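Local coordinates for putative acyl-CoA thioester hydrolase (Yersinia pestis KIM10+, PDB 5DM5), which probably hydrolyses acyl-CoA thioesters to free acids and coenzyme A, working as a hexameric thioesterase of the hot-dog fold, at residues Tyr87-Lys92 and Asn101-Val106; Phe74-Ala79 and Gln116-Thr121. One frame throughout, in Å; residues are numbered along the deposited sequence.

From the N terminus, the chain passes the helix 43-60 and runs along the strand 64-74, an outer strand of the sheet within this chain. Residues Phe74-Ala79 then lead off that strand into a loop and form the first half of contact 2. The chain turns back through the strands 83-93 and 97-106, a hairpin whose two arms are joined by contact 1. Gln116-Thr121, leading into the strand 118-129, then close contact 2. Contact 1 is therefore nested inside the larger loop of contact 2. The contacts meet where the neighbouring strands 97-106 and 118-129 run together. Both reach the same antiparallel sheet.

Contact 1: residues Tyr87-Lys92 and Asn101-Val106; sequences YARCIK and NIEVWV
Tyr87 and Glu103 pair through two backbone hydrogen bonds, from Tyr87 N to Glu103 O and from Glu103 N to Tyr87 O, each 2.9 Å. Arg89 and Asn101 form the next hydrogen-bonded pair of this antiparallel ladder. Ala88 and Ile102 lie between them as a non-hydrogen-bonded pair, on the face turned to the helix 43-60, where Ile102 touches Met48.

The opposite face carries Tyr87, Arg89, Asn101, Glu103 and Trp105. Arg89 is bent at chi3 (35°), and its CD lies 3.6 Å from Glu103 OE2. The same carboxylate oxygen sits at the edge of the guanidinium, 3.8 Å from Arg89 NH1, in a long salt bridge. The two flat groups stand nearly perpendicular. Asn101 CB lies over one guanidinium face, offset toward its rim. Ile91 CD1 reaches Asn101 CB at 3.5 Å.

Glu103 is extended beyond CG, which carries its carboxylate between Arg89 and Trp105. Trp105 NE1 donates to Glu103 OE1 (2.9 Å). It meets OE1 on the anti side of the carboxylate, somewhat out of the carboxylate plane but near the indole plane. Tyr87 crosses Trp105 at about a right angle, with Tyr87 CD2 4.0 Å from Trp105 CD1.

The two carboxylate oxygens of the buried Glu103 thus have different partners. The indole N-H would help to fix its rotation, and the arginine, through a long salt bridge, may favour the ionised form.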
loop_
_atom_site.group_PDB
_atom_site.type_symbol
_atom_site.label_atom_id
_atom_site.label_comp_id
_atom_site.label_asym_id
_atom_site.label_seq_id
_atom_site.Cartn_x
_atom_site.Cartn_y
_atom_site.Cartn_z
ATOM N N TYR B 87 -16.467 12.908 -11.919
ATOM C CA TYR B 87 -17.643 12.890 -12.769
ATOM C C TYR B 87 -17.176 12.807 -14.221
ATOM O O TYR B 87 -16.507 13.700 -14.715
ATOM C CB TYR B 87 -18.527 14.119 -12.517
ATOM C CG TYR B 87 -19.190 14.118 -11.166
ATOM C CD1 TYR B 87 -20.516 13.736 -11.032
ATOM C CD2 TYR B 87 -18.493 14.466 -10.028
ATOM C CE1 TYR B 87 -21.138 13.713 -9.804
ATOM C CE2 TYR B 87 -19.103 14.445 -8.777
ATOM C CZ TYR B 87 -20.429 14.068 -8.673
ATOM O OH TYR B 87 -21.049 14.041 -7.439
ATOM N N ALA B 88 -17.525 11.743 -14.917
ATOM C CA ALA B 88 -17.055 11.576 -16.276
ATOM C C ALA B 88 -18.194 11.782 -17.251
ATOM O O ALA B 88 -19.324 11.412 -16.969
ATOM C CB ALA B 88 -16.445 10.224 -16.457
ATOM N N ARG B 89 -17.910 12.427 -18.375
ATOM C CA ARG B 89 -18.910 12.603 -19.414
ATOM C C ARG B 89 -18.357 12.232 -20.744
ATOM O O ARG B 89 -17.450 12.905 -21.203
ATOM C CB ARG B 89 -19.316 14.054 -19.551
ATOM C CG ARG B 89 -19.571 14.768 -18.315
ATOM C CD ARG B 89 -19.356 16.218 -18.546
ATOM N NE ARG B 89 -19.757 16.612 -19.887
ATOM C CZ ARG B 89 -19.523 17.816 -20.385
ATOM N NH1 ARG B 89 -18.936 18.738 -19.633
ATOM N NH2 ARG B 89 -19.895 18.110 -21.616
ATOM N N CYS B 90 -18.912 11.234 -21.413
ATOM C CA CYS B 90 -18.455 10.969 -22.773
ATOM C C CYS B 90 -18.933 12.112 -23.657
ATOM O O CYS B 90 -19.963 12.725 -23.379
ATOM C CB CYS B 90 -18.961 9.634 -23.316
ATOM S SG CYS B 90 -18.371 9.296 -25.001
ATOM N N ILE B 91 -18.160 12.428 -24.690
ATOM C CA ILE B 91 -18.507 13.510 -25.606
ATOM C C ILE B 91 -18.445 13.037 -27.063
ATOM O O ILE B 91 -19.324 13.330 -27.877
ATOM C CB ILE B 91 -17.585 14.727 -25.411
ATOM C CG1 ILE B 91 -17.625 15.193 -23.962
ATOM C CG2 ILE B 91 -18.012 15.868 -26.298
ATOM C CD1 ILE B 91 -16.724 16.359 -23.692
ATOM N N LYS B 92 -17.410 12.261 -27.350
ATOM C CA LYS B 92 -17.070 11.806 -28.685
ATOM C C LYS B 92 -16.951 10.308 -28.728
ATOM O O LYS B 92 -16.589 9.668 -27.756
ATOM C CB LYS B 92 -15.746 12.411 -29.150
ATOM C CG LYS B 92 -15.236 11.884 -30.491
ATOM C CD LYS B 92 -13.726 12.110 -30.645
ATOM C CE LYS B 92 -13.153 11.468 -31.914
ATOM N NZ LYS B 92 -11.676 11.642 -31.997
ATOM N N ASN B 101 -14.792 13.987 -21.024
ATOM C CA ASN B 101 -14.428 15.103 -20.171
ATOM C C ASN B 101 -14.642 14.703 -18.723
ATOM O O ASN B 101 -15.761 14.399 -18.325
ATOM C CB ASN B 101 -15.271 16.337 -20.489
ATOM C CG ASN B 101 -14.780 17.588 -19.765
ATOM O OD1 ASN B 101 -13.820 18.235 -20.191
ATOM N ND2 ASN B 101 -15.380 17.875 -18.618
ATOM N N ILE B 102 -13.579 14.794 -17.928
ATOM C CA ILE B 102 -13.556 14.329 -16.541
ATOM C C ILE B 102 -13.368 15.465 -15.566
ATOM O O ILE B 102 -12.450 16.271 -15.713
ATOM C CB ILE B 102 -12.434 13.295 -16.325
ATOM C CG1 ILE B 102 -12.688 12.076 -17.221
ATOM C CG2 ILE B 102 -12.377 12.861 -14.877
ATOM C CD1 ILE B 102 -11.644 10.976 -17.132
ATOM N N GLU B 103 -14.206 15.463 -14.533
ATOM C CA GLU B 103 -14.254 16.520 -13.535
ATOM C C GLU B 103 -13.919 16.010 -12.138
ATOM O O GLU B 103 -14.486 15.024 -11.701
ATOM C CB GLU B 103 -15.683 17.083 -13.516
ATOM C CG GLU B 103 -16.245 17.512 -14.892
ATOM C CD GLU B 103 -17.690 18.013 -14.824
ATOM O OE1 GLU B 103 -18.271 18.071 -13.719
ATOM O OE2 GLU B 103 -18.253 18.344 -15.884
ATOM N N VAL B 104 -13.095 16.727 -11.386
ATOM C CA VAL B 104 -12.767 16.314 -10.024
ATOM C C VAL B 104 -13.149 17.430 -9.092
ATOM O O VAL B 104 -12.552 18.515 -9.118
ATOM C CB VAL B 104 -11.274 15.977 -9.828
ATOM C CG1 VAL B 104 -10.997 15.678 -8.377
ATOM C CG2 VAL B 104 -10.898 14.798 -10.645
ATOM N N TRP B 105 -14.132 17.130 -8.255
ATOM C CA TRP B 105 -14.716 18.075 -7.320
ATOM C C TRP B 105 -14.409 17.635 -5.906
ATOM O O TRP B 105 -14.184 16.467 -5.687
ATOM C CB TRP B 105 -16.236 18.151 -7.518
ATOM C CG TRP B 105 -16.716 18.663 -8.885
ATOM C CD1 TRP B 105 -16.678 17.981 -10.077
ATOM C CD2 TRP B 105 -17.319 19.937 -9.179
ATOM N NE1 TRP B 105 -17.207 18.754 -11.082
ATOM C CE2 TRP B 105 -17.602 19.959 -10.562
ATOM C CE3 TRP B 105 -17.634 21.063 -8.410
ATOM C CZ2 TRP B 105 -18.187 21.058 -11.188
ATOM C CZ3 TRP B 105 -18.211 22.151 -9.036
ATOM C CH2 TRP B 105 -18.482 22.141 -10.409
ATOM N N VAL B 106 -14.361 18.538 -4.944
ATOM C CA VAL B 106 -14.177 18.083 -3.571
ATOM C C VAL B 106 -15.497 18.280 -2.846
ATOM O O VAL B 106 -16.068 19.358 -2.895
ATOM C CB VAL B 106 -13.074 18.842 -2.848
ATOM C CG1 VAL B 106 -12.938 18.333 -1.439
ATOM C CG2 VAL B 106 -11.759 18.724 -3.613
#

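Contact 2: residues Phe74-Ala79 and Gln116-Thr121; sequences FLKPVA and QRYRAT
Lys76 and Tyr118 lead a contact between a loop and a strand. Residues Phe74-Ala79 leave the end of the strand 64-74 and fold over the start of the strand 118-129. The contact lies toward one end of the sheet, its centre about 13 Å from that of the chain, and joins the two parts mainly by side chains.

The aliphatic chain of Lys76 is extended beyond CG and crosses the Tyr118 ring at a slant. Lys76 CB approaches Tyr118 CE1 at 3.4 Å, and Lys76 CD comes equally near Tyr118 CD1. Further out, Lys76 NZ lies 3.6 Å from Tyr118 CB. The ring owes its place to chi1 of 68°, which sets CG between the backbone N and the carbonyl carbon. Its hydroxyl then reaches past Lys76 and donates a hydrogen bond to Pro77 O, which lies near the ring plane. Tyr118 OH and Pro77 O are 2.5 Å apart, a length so short that it is doubtful at this resolution.

Deeper in the contact, Val78 CG2 packs on Ala120 CB at 3.7 Å. Both side chains also touch Val106. Leu75 N makes a weak, bent bond of 3.3 Å to Ala120 O. Leu75 CD2 rests 3.7 Å from Thr121 CA and also nears the aliphatic part of Arg119, whose guanidinium forms a salt bridge with Glu122. Thr121 OG1 donates to Ala120 O at about a right angle to the C=O, off the lone pairs. Phe74 lies beside Thr121 and touches Arg68 of the second subunit.

Ala120 and Thr121 both face Val104, so the strand carries a classic beta bulge here and continues beyond it. The arrangement belongs to the hot-dog fold, in which an antiparallel sheet wraps round a long helix, here 43-60. Thr121 touches Leu44 and Met48 of that helix.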
loop_
_atom_site.group_PDB
_atom_site.type_symbol
_atom_site.label_atom_id
_atom_site.label_comp_id
_atom_site.label_asym_id
_atom_site.label_seq_id
_atom_site.Cartn_x
_atom_site.Cartn_y
_atom_site.Cartn_z
ATOM N N PHE B 74 -4.778 22.463 -12.861
ATOM C CA PHE B 74 -4.956 22.333 -11.415
ATOM C C PHE B 74 -5.538 23.576 -10.827
ATOM O O PHE B 74 -4.832 24.501 -10.456
ATOM C CB PHE B 74 -3.642 21.981 -10.726
ATOM C CG PHE B 74 -3.157 20.623 -11.075
ATOM C CD1 PHE B 74 -3.352 19.569 -10.211
ATOM C CD2 PHE B 74 -2.591 20.375 -12.299
ATOM C CE1 PHE B 74 -2.953 18.308 -10.545
ATOM C CE2 PHE B 74 -2.184 19.108 -12.635
ATOM C CZ PHE B 74 -2.366 18.076 -11.759
ATOM N N LEU B 75 -6.860 23.553 -10.743
ATOM C CA LEU B 75 -7.651 24.700 -10.334
ATOM C C LEU B 75 -7.438 25.031 -8.871
ATOM O O LEU B 75 -7.012 26.131 -8.523
ATOM C CB LEU B 75 -9.149 24.441 -10.576
ATOM C CG LEU B 75 -9.784 24.230 -11.965
ATOM C CD1 LEU B 75 -8.825 24.591 -13.088
ATOM C CD2 LEU B 75 -10.383 22.840 -12.180
ATOM N N LYS B 76 -7.759 24.073 -8.012
ATOM C CA LYS B 76 -7.689 24.272 -6.574
ATOM C C LYS B 76 -6.991 23.103 -5.891
ATOM O O LYS B 76 -7.050 21.976 -6.380
ATOM C CB LYS B 76 -9.094 24.481 -6.012
ATOM C CG LYS B 76 -9.809 25.666 -6.667
ATOM C CD LYS B 76 -11.091 26.090 -5.955
ATOM C CE LYS B 76 -12.033 26.821 -6.909
ATOM N NZ LYS B 76 -13.392 26.919 -6.334
ATOM N N PRO B 77 -6.260 23.383 -4.803
ATOM C CA PRO B 77 -5.570 22.343 -4.039
ATOM C C PRO B 77 -6.576 21.511 -3.265
ATOM O O PRO B 77 -7.712 21.967 -3.129
ATOM C CB PRO B 77 -4.680 23.138 -3.091
ATOM C CG PRO B 77 -5.400 24.417 -2.913
ATOM C CD PRO B 77 -6.023 24.721 -4.237
ATOM N N VAL B 78 -6.189 20.313 -2.820
ATOM C CA VAL B 78 -7.040 19.444 -1.988
ATOM C C VAL B 78 -6.317 19.054 -0.719
ATOM O O VAL B 78 -5.199 18.573 -0.771
ATOM C CB VAL B 78 -7.436 18.145 -2.695
ATOM C CG1 VAL B 78 -8.346 17.309 -1.800
ATOM C CG2 VAL B 78 -8.087 18.434 -4.033
ATOM N N ALA B 79 -6.980 19.133 0.414
ATOM C CA ALA B 79 -6.291 18.797 1.639
ATOM C C ALA B 79 -6.616 17.370 1.971
ATOM O O ALA B 79 -7.334 16.706 1.231
ATOM C CB ALA B 79 -6.689 19.725 2.783
ATOM N N GLN B 116 -18.956 22.923 1.086
ATOM C CA GLN B 116 -18.364 23.850 0.149
ATOM C C GLN B 116 -17.740 22.921 -0.847
ATOM O O GLN B 116 -16.613 22.455 -0.681
ATOM C CB GLN B 116 -17.343 24.777 0.797
ATOM C CG GLN B 116 -16.621 25.648 -0.188
ATOM C CD GLN B 116 -15.683 26.606 0.499
ATOM O OE1 GLN B 116 -15.204 26.343 1.603
ATOM N NE2 GLN B 116 -15.370 27.700 -0.170
ATOM N N ARG B 117 -18.487 22.673 -1.907
ATOM C CA ARG B 117 -18.052 21.729 -2.885
ATOM C C ARG B 117 -17.418 22.563 -3.954
ATOM O O ARG B 117 -17.920 23.626 -4.309
ATOM C CB ARG B 117 -19.206 20.926 -3.440
ATOM C CG ARG B 117 -19.952 20.084 -2.434
ATOM C CD ARG B 117 -21.035 19.365 -3.188
ATOM N NE ARG B 117 -21.239 20.020 -4.477
ATOM C CZ ARG B 117 -21.618 19.394 -5.585
ATOM N NH1 ARG B 117 -21.818 18.084 -5.570
ATOM N NH2 ARG B 117 -21.770 20.074 -6.715
ATOM N N TYR B 118 -16.292 22.104 -4.457
ATOM C CA TYR B 118 -15.636 22.863 -5.479
ATOM C C TYR B 118 -14.854 21.912 -6.343
ATOM O O TYR B 118 -14.360 20.894 -5.868
ATOM C CB TYR B 118 -14.716 23.923 -4.869
ATOM C CG TYR B 118 -13.508 23.376 -4.150
ATOM C CD1 TYR B 118 -12.351 23.073 -4.862
ATOM C CD2 TYR B 118 -13.490 23.200 -2.774
ATOM C CE1 TYR B 118 -11.224 22.577 -4.247
ATOM C CE2 TYR B 118 -12.349 22.706 -2.143
ATOM C CZ TYR B 118 -11.221 22.400 -2.898
ATOM O OH TYR B 118 -10.076 21.910 -2.329
ATOM N N ARG B 119 -14.770 22.236 -7.624
ATOM C CA ARG B 119 -14.014 21.436 -8.575
ATOM C C ARG B 119 -12.537 21.714 -8.460
ATOM O O ARG B 119 -12.121 22.864 -8.423
ATOM C CB ARG B 119 -14.507 21.683 -9.991
ATOM C CG ARG B 119 -13.841 20.831 -11.035
ATOM C CD ARG B 119 -14.548 21.037 -12.342
ATOM N NE ARG B 119 -14.579 22.431 -12.737
ATOM C CZ ARG B 119 -15.171 22.865 -13.842
ATOM N NH1 ARG B 119 -15.773 21.997 -14.640
ATOM N NH2 ARG B 119 -15.172 24.158 -14.142
ATOM N N ALA B 120 -11.747 20.654 -8.326
ATOM C CA ALA B 120 -10.316 20.803 -8.113
ATOM C C ALA B 120 -9.482 20.467 -9.358
ATOM O O ALA B 120 -8.323 20.868 -9.453
ATOM C CB ALA B 120 -9.883 19.963 -6.944
ATOM N N THR B 121 -10.019 19.670 -10.275
ATOM C CA THR B 121 -9.268 19.402 -11.502
ATOM C C THR B 121 -10.176 19.042 -12.644
ATOM O O THR B 121 -11.188 18.424 -12.435
ATOM C CB THR B 121 -8.275 18.261 -11.312
ATOM O OG1 THR B 121 -7.418 18.569 -10.214
ATOM C CG2 THR B 121 -7.425 18.097 -12.537
#